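Local atomic coordinates of alpha-galactosidase 1 (Saccharomyces cerevisiae, PDB entry 3LRK), a protein that hydrolyses terminal, non-reducing alpha-D-galactose residues from alpha-D-galactosides such as galactose oligosaccharides, galactomannans and galactolipids. Residues Asp209-Thr215 and Gly234-Met240; Asn263-Val268 and Leu290-Ala294. The protein carries 1 engineered substitution. All coordinates share one frame; numbering follows the deposited sequence.

Contact 1: Asp209-Thr215 and Gly234-Met240; sequences DVTAEFT and GFHCSIM
D209-F214 runs alongside F235-I239 in the same direction, joined at V210 and C237 by a single parallel bridge: C237 N gives a hydrogen bond of 2.9 Å to D209 O, while C237 O receives a weak one from T211 N. A water donating to V210 O and accepting from H236 N adds a further link. Further along, E213 and F214 meet the start of helix 239-246. I239 N points almost straight at E213 O (2.9 Å, 173° at the hydrogen), and M240 N reaches F214 O at 3.0 Å, so the first two N-H groups of the helix end on carbonyls of 209-215, and N241 N is taken by OG of S238, the N-cap. The F214 ring, with CG anti to the backbone N (chi1 -162°), swings onto M240, whose chain bends at chi2 and chi3 and curls over it: CG lies above one ring face, 4.2 Å from the centroid in a CH-pi contact, and SD sits obliquely in a Met-aromatic contact. I239 CG2 touches F214 CE1 at 3.9 Å, and H460 stacks on the same ring. On the I239 side, CG1 meets V210 CG2. T211 packs on H236 through its methyl, CG2 lying 3.6 Å from H236 O. D209 CB rests against F235 CB at 3.6 Å, with the carboxylate nearly perpendicular to the F235 ring; H236 CD2 covers one face of that ring. D209 OD1 forms a salt bridge to R205, a substrate-binding residue, and C237 is tied to C221 by a disulfide. D209 is the proton donor of this glycosidase; here the loop after strand 203-205 of the TIM barrel, which carries it, is braced on the capped N-terminus of the next helix.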
loop_
_atom_site.group_PDB
_atom_site.type_symbol
_atom_site.label_atom_id
_atom_site.label_comp_id
_atom_site.label_asym_id
_atom_site.label_seq_id
_atom_site.Cartn_x
_atom_site.Cartn_y
_atom_site.Cartn_z
ATOM N N ASP A 209 2.066 0.744 -21.087
ATOM C CA ASP A 209 2.103 0.290 -22.489
ATOM C C ASP A 209 2.779 -1.061 -22.644
ATOM O O ASP A 209 3.805 -1.323 -22.026
ATOM C CB ASP A 209 2.811 1.286 -23.403
ATOM C CG ASP A 209 2.179 2.662 -23.399
ATOM O OD1 ASP A 209 1.077 2.845 -22.827
ATOM O OD2 ASP A 209 2.810 3.566 -23.983
ATOM N N VAL A 210 2.165 -1.911 -23.465
ATOM C CA VAL A 210 2.770 -3.147 -23.929
ATOM C C VAL A 210 3.949 -2.856 -24.867
ATOM O O VAL A 210 4.060 -1.762 -25.427
ATOM C CB VAL A 210 1.711 -4.061 -24.635
ATOM C CG1 VAL A 210 1.429 -3.581 -26.055
ATOM C CG2 VAL A 210 2.163 -5.536 -24.634
ATOM N N THR A 211 4.828 -3.845 -24.999
ATOM C CA THR A 211 5.915 -3.814 -25.961
ATOM C C THR A 211 6.038 -5.200 -26.592
ATOM O O THR A 211 5.453 -6.169 -26.089
ATOM C CB THR A 211 7.263 -3.345 -25.322
ATOM O OG1 THR A 211 8.233 -3.144 -26.358
ATOM C CG2 THR A 211 7.794 -4.359 -24.309
ATOM N N ALA A 212 6.771 -5.286 -27.702
ATOM C CA ALA A 212 6.956 -6.544 -28.422
ATOM C C ALA A 212 7.950 -7.485 -27.717
ATOM O O ALA A 212 8.968 -7.901 -28.291
ATOM C CB ALA A 212 7.375 -6.273 -29.888
ATOM N N GLU A 213 7.642 -7.808 -26.464
ATOM C CA GLU A 213 8.414 -8.752 -25.672
ATOM C C GLU A 213 7.414 -9.656 -24.976
ATOM O O GLU A 213 6.414 -9.172 -24.440
ATOM C CB GLU A 213 9.242 -8.025 -24.603
ATOM C CG GLU A 213 10.418 -7.212 -25.133
ATOM C CD GLU A 213 11.561 -8.074 -25.640
ATOM O OE1 GLU A 213 11.598 -9.287 -25.339
ATOM O OE2 GLU A 213 12.438 -7.523 -26.338
ATOM N N PHE A 214 7.670 -10.961 -24.979
ATOM C CA PHE A 214 6.680 -11.891 -24.435
ATOM C C PHE A 214 6.744 -11.977 -22.908
ATOM O O PHE A 214 5.708 -12.112 -22.265
ATOM C CB PHE A 214 6.827 -13.283 -25.057
ATOM C CG PHE A 214 5.615 -14.156 -24.878
ATOM C CD1 PHE A 214 4.450 -13.910 -25.611
ATOM C CD2 PHE A 214 5.631 -15.224 -23.979
ATOM C CE1 PHE A 214 3.321 -14.717 -25.458
ATOM C CE2 PHE A 214 4.505 -16.036 -23.819
ATOM C CZ PHE A 214 3.349 -15.774 -24.562
ATOM N N THR A 215 7.949 -11.878 -22.338
ATOM C CA THR A 215 8.146 -12.063 -20.893
ATOM C C THR A 215 9.064 -11.030 -20.229
ATOM O O THR A 215 9.075 -10.912 -19.003
ATOM C CB THR A 215 8.777 -13.451 -20.557
ATOM O OG1 THR A 215 10.169 -13.423 -20.882
ATOM C CG2 THR A 215 8.093 -14.608 -21.288
ATOM N N GLY A 234 3.962 2.817 -15.732
ATOM C CA GLY A 234 5.132 2.847 -16.605
ATOM C C GLY A 234 4.795 2.396 -18.013
ATOM O O GLY A 234 3.666 2.581 -18.476
ATOM N N PHE A 235 5.779 1.793 -18.682
ATOM C CA PHE A 235 5.607 1.259 -20.039
ATOM C C PHE A 235 6.711 0.256 -20.380
ATOM O O PHE A 235 7.515 -0.090 -19.511
ATOM C CB PHE A 235 5.416 2.364 -21.110
ATOM C CG PHE A 235 6.643 3.217 -21.402
ATOM C CD1 PHE A 235 6.831 3.734 -22.686
ATOM C CD2 PHE A 235 7.584 3.523 -20.424
ATOM C CE1 PHE A 235 7.947 4.537 -22.991
ATOM C CE2 PHE A 235 8.694 4.333 -20.713
ATOM C CZ PHE A 235 8.878 4.834 -22.003
ATOM N N HIS A 236 6.726 -0.218 -21.631
ATOM C CA HIS A 236 7.560 -1.370 -22.028
ATOM C C HIS A 236 7.287 -2.605 -21.172
ATOM O O HIS A 236 8.187 -3.393 -20.862
ATOM C CB HIS A 236 9.050 -0.995 -22.064
ATOM C CG HIS A 236 9.364 0.023 -23.109
ATOM N ND1 HIS A 236 9.738 -0.320 -24.390
ATOM C CD2 HIS A 236 9.299 1.374 -23.082
ATOM C CE1 HIS A 236 9.921 0.778 -25.100
ATOM N NE2 HIS A 236 9.654 1.820 -24.331
ATOM N N CYS A 237 6.016 -2.772 -20.813
ATOM C CA CYS A 237 5.564 -3.939 -20.072
ATOM C C CYS A 237 5.409 -5.089 -21.062
ATOM O O CYS A 237 4.897 -4.889 -22.155
ATOM C CB CYS A 237 4.223 -3.646 -19.393
ATOM S SG CYS A 237 4.243 -2.282 -18.203
ATOM N N SER A 238 5.870 -6.277 -20.687
ATOM C CA SER A 238 5.780 -7.453 -21.561
ATOM C C SER A 238 4.350 -7.983 -21.685
ATOM O O SER A 238 3.481 -7.660 -20.879
ATOM C CB SER A 238 6.690 -8.574 -21.065
ATOM O OG SER A 238 6.158 -9.155 -19.893
ATOM N N ILE A 239 4.129 -8.804 -22.707
ATOM C CA ILE A 239 2.830 -9.440 -22.965
ATOM C C ILE A 239 2.291 -10.198 -21.732
ATOM O O ILE A 239 1.159 -9.967 -21.303
ATOM C CB ILE A 239 2.917 -10.328 -24.234
ATOM C CG1 ILE A 239 2.995 -9.427 -25.479
ATOM C CG2 ILE A 239 1.747 -11.323 -24.321
ATOM C CD1 ILE A 239 3.688 -10.061 -26.697
ATOM N N MET A 240 3.126 -11.059 -21.158
ATOM C CA MET A 240 2.764 -11.851 -19.988
ATOM C C MET A 240 2.576 -11.012 -18.732
ATOM O O MET A 240 1.745 -11.346 -17.887
ATOM C CB MET A 240 3.812 -12.941 -19.719
ATOM C CG MET A 240 3.806 -14.111 -20.705
ATOM S SD MET A 240 2.214 -14.932 -20.906
ATOM C CE MET A 240 1.852 -15.513 -19.242
HETATM O O HOH W 1 5.833 0.154 -24.443
#

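Contact 2: Asn263-Val268 and Leu290-Ala294; sequences NLEVGV and LIIGA
The flat amide of N263 has the I291 methyl CG2 over one face, 3.7 Å from both CG and OD1 and only slightly farther from ND2; a glycerol, probably from the crystallisation liquor, lies about 3 Å from the side chain at its nearest atom. N263 CG is anti to its own carbonyl carbon (chi1 -55°), which lays the amide across I291. An alanine here has no amide, and would probably leave a gap over I291 CG2 and the pocket short of a polar group. Next along the chain, L264 N bonds to I291 O (2.9 Å, 151° at the hydrogen), and L264 CD1 packs on L290 CB at 4.0 Å. G293 CA lies 3.2 Å from L264 O in a CA-H...O contact, and a CB at this glycine would clash with that oxygen. A294 CB abuts V266 O, at 3.3 Å, the carbonyl of a residue inside the type II turn E265-V268, while V268 CG2 lies 3.6 Å from G293 O. A294 N is buried without a partner. The loop following strand 258-260 thus packs on strand 290-292, the eighth of the TIM barrel, and the residues just after it, at the C-terminal strand ends where this fold places its active site; N263 lies near substrate-binding K147 and D72.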
loop_
_atom_site.group_PDB
_atom_site.type_symbol
_atom_site.label_atom_id
_atom_site.label_comp_id
_atom_site.label_asym_id
_atom_site.label_seq_id
_atom_site.Cartn_x
_atom_site.Cartn_y
_atom_site.Cartn_z
ATOM N N ASN A 263 -2.729 -2.081 -27.548
ATOM C CA ASN A 263 -2.720 -2.531 -28.941
ATOM C C ASN A 263 -1.888 -3.804 -29.128
ATOM O O ASN A 263 -0.877 -4.007 -28.444
ATOM C CB ASN A 263 -2.188 -1.442 -29.865
ATOM C CG ASN A 263 -2.936 -0.121 -29.739
ATOM O OD1 ASN A 263 -3.919 0.016 -28.991
ATOM N ND2 ASN A 263 -2.474 0.859 -30.483
ATOM N N LEU A 264 -2.331 -4.648 -30.053
ATOM C CA LEU A 264 -1.644 -5.885 -30.415
ATOM C C LEU A 264 -0.286 -5.614 -31.045
ATOM O O LEU A 264 -0.145 -4.716 -31.883
ATOM C CB LEU A 264 -2.519 -6.709 -31.381
ATOM C CG LEU A 264 -3.803 -7.254 -30.747
ATOM C CD1 LEU A 264 -4.914 -7.544 -31.776
ATOM C CD2 LEU A 264 -3.497 -8.482 -29.869
ATOM N N GLU A 265 0.704 -6.400 -30.638
ATOM C CA GLU A 265 2.060 -6.285 -31.138
ATOM C C GLU A 265 2.314 -7.309 -32.248
ATOM O O GLU A 265 3.441 -7.460 -32.721
ATOM C CB GLU A 265 3.066 -6.453 -29.998
ATOM C CG GLU A 265 2.961 -5.379 -28.913
ATOM C CD GLU A 265 3.714 -4.097 -29.246
ATOM O OE1 GLU A 265 4.140 -3.890 -30.406
ATOM O OE2 GLU A 265 3.878 -3.273 -28.332
ATOM N N VAL A 266 1.252 -8.005 -32.653
ATOM C CA VAL A 266 1.309 -8.908 -33.797
ATOM C C VAL A 266 1.788 -8.102 -35.009
ATOM O O VAL A 266 1.243 -7.042 -35.317
ATOM C CB VAL A 266 -0.067 -9.578 -34.073
ATOM C CG1 VAL A 266 -0.002 -10.493 -35.302
ATOM C CG2 VAL A 266 -0.540 -10.372 -32.855
ATOM N N GLY A 267 2.836 -8.594 -35.662
ATOM C CA GLY A 267 3.417 -7.906 -36.812
ATOM C C GLY A 267 4.308 -6.737 -36.440
ATOM O O GLY A 267 4.715 -5.968 -37.314
ATOM N N VAL A 268 4.595 -6.589 -35.146
ATOM C CA VAL A 268 5.505 -5.544 -34.666
ATOM C C VAL A 268 6.733 -6.198 -34.028
ATOM O O VAL A 268 6.616 -7.164 -33.272
ATOM C CB VAL A 268 4.833 -4.582 -33.636
ATOM C CG1 VAL A 268 5.747 -3.389 -33.311
ATOM C CG2 VAL A 268 3.487 -4.080 -34.138
ATOM N N LEU A 290 -9.292 -5.357 -29.777
ATOM C CA LEU A 290 -8.320 -5.916 -30.705
ATOM C C LEU A 290 -7.986 -4.830 -31.706
ATOM O O LEU A 290 -8.666 -4.666 -32.707
ATOM C CB LEU A 290 -8.862 -7.174 -31.404
ATOM C CG LEU A 290 -9.311 -8.378 -30.568
ATOM C CD1 LEU A 290 -9.869 -9.472 -31.500
ATOM C CD2 LEU A 290 -8.206 -8.934 -29.655
ATOM N N ILE A 291 -6.947 -4.069 -31.381
ATOM C CA ILE A 291 -6.517 -2.943 -32.179
ATOM C C ILE A 291 -5.148 -3.308 -32.769
ATOM O O ILE A 291 -4.183 -3.580 -32.041
ATOM C CB ILE A 291 -6.519 -1.614 -31.353
ATOM C CG1 ILE A 291 -7.964 -1.204 -31.021
ATOM C CG2 ILE A 291 -5.804 -0.480 -32.110
ATOM C CD1 ILE A 291 -8.100 -0.228 -29.855
ATOM N N ILE A 292 -5.102 -3.360 -34.098
ATOM C CA ILE A 292 -3.886 -3.674 -34.832
ATOM C C ILE A 292 -2.829 -2.617 -34.531
ATOM O O ILE A 292 -3.075 -1.427 -34.706
ATOM C CB ILE A 292 -4.148 -3.731 -36.372
ATOM C CG1 ILE A 292 -5.197 -4.805 -36.705
ATOM C CG2 ILE A 292 -2.841 -3.970 -37.138
ATOM C CD1 ILE A 292 -5.732 -4.739 -38.127
ATOM N N GLY A 293 -1.661 -3.058 -34.062
ATOM C CA GLY A 293 -0.528 -2.153 -33.793
ATOM C C GLY A 293 0.503 -2.141 -34.916
ATOM O O GLY A 293 1.370 -1.263 -34.974
ATOM N N ALA A 294 0.390 -3.107 -35.819
ATOM C CA ALA A 294 1.293 -3.251 -36.962
ATOM C C ALA A 294 1.112 -2.153 -38.020
ATOM O O ALA A 294 0.096 -1.449 -38.045
ATOM C CB ALA A 294 1.113 -4.628 -37.584
#

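How the contacts relate
Contact 2 is the more buried, its centre about 9 Å from that of the chain, whereas contact 1 is partly buried and meets a second subunit, where F235 packs on Q251 and H236 on D379, both of that second subunit. Both border the active-site pocket, and both use helix 273-285: I239 and L264 each touch H279 and W283. Their chemistry differs: contact 1 is held by several backbone bonds, a bridging water and sulfur-aromatic packing, contact 2 by one clear backbone bond, leucine and valine packing, a methyl on an amide face, and two glycines at close approaches. They meet directly, with V210 CG1 3.3 Å from N263 O and E265 beside V210 and T211, so the loops after strands 203-205 and 258-260 pack on each other.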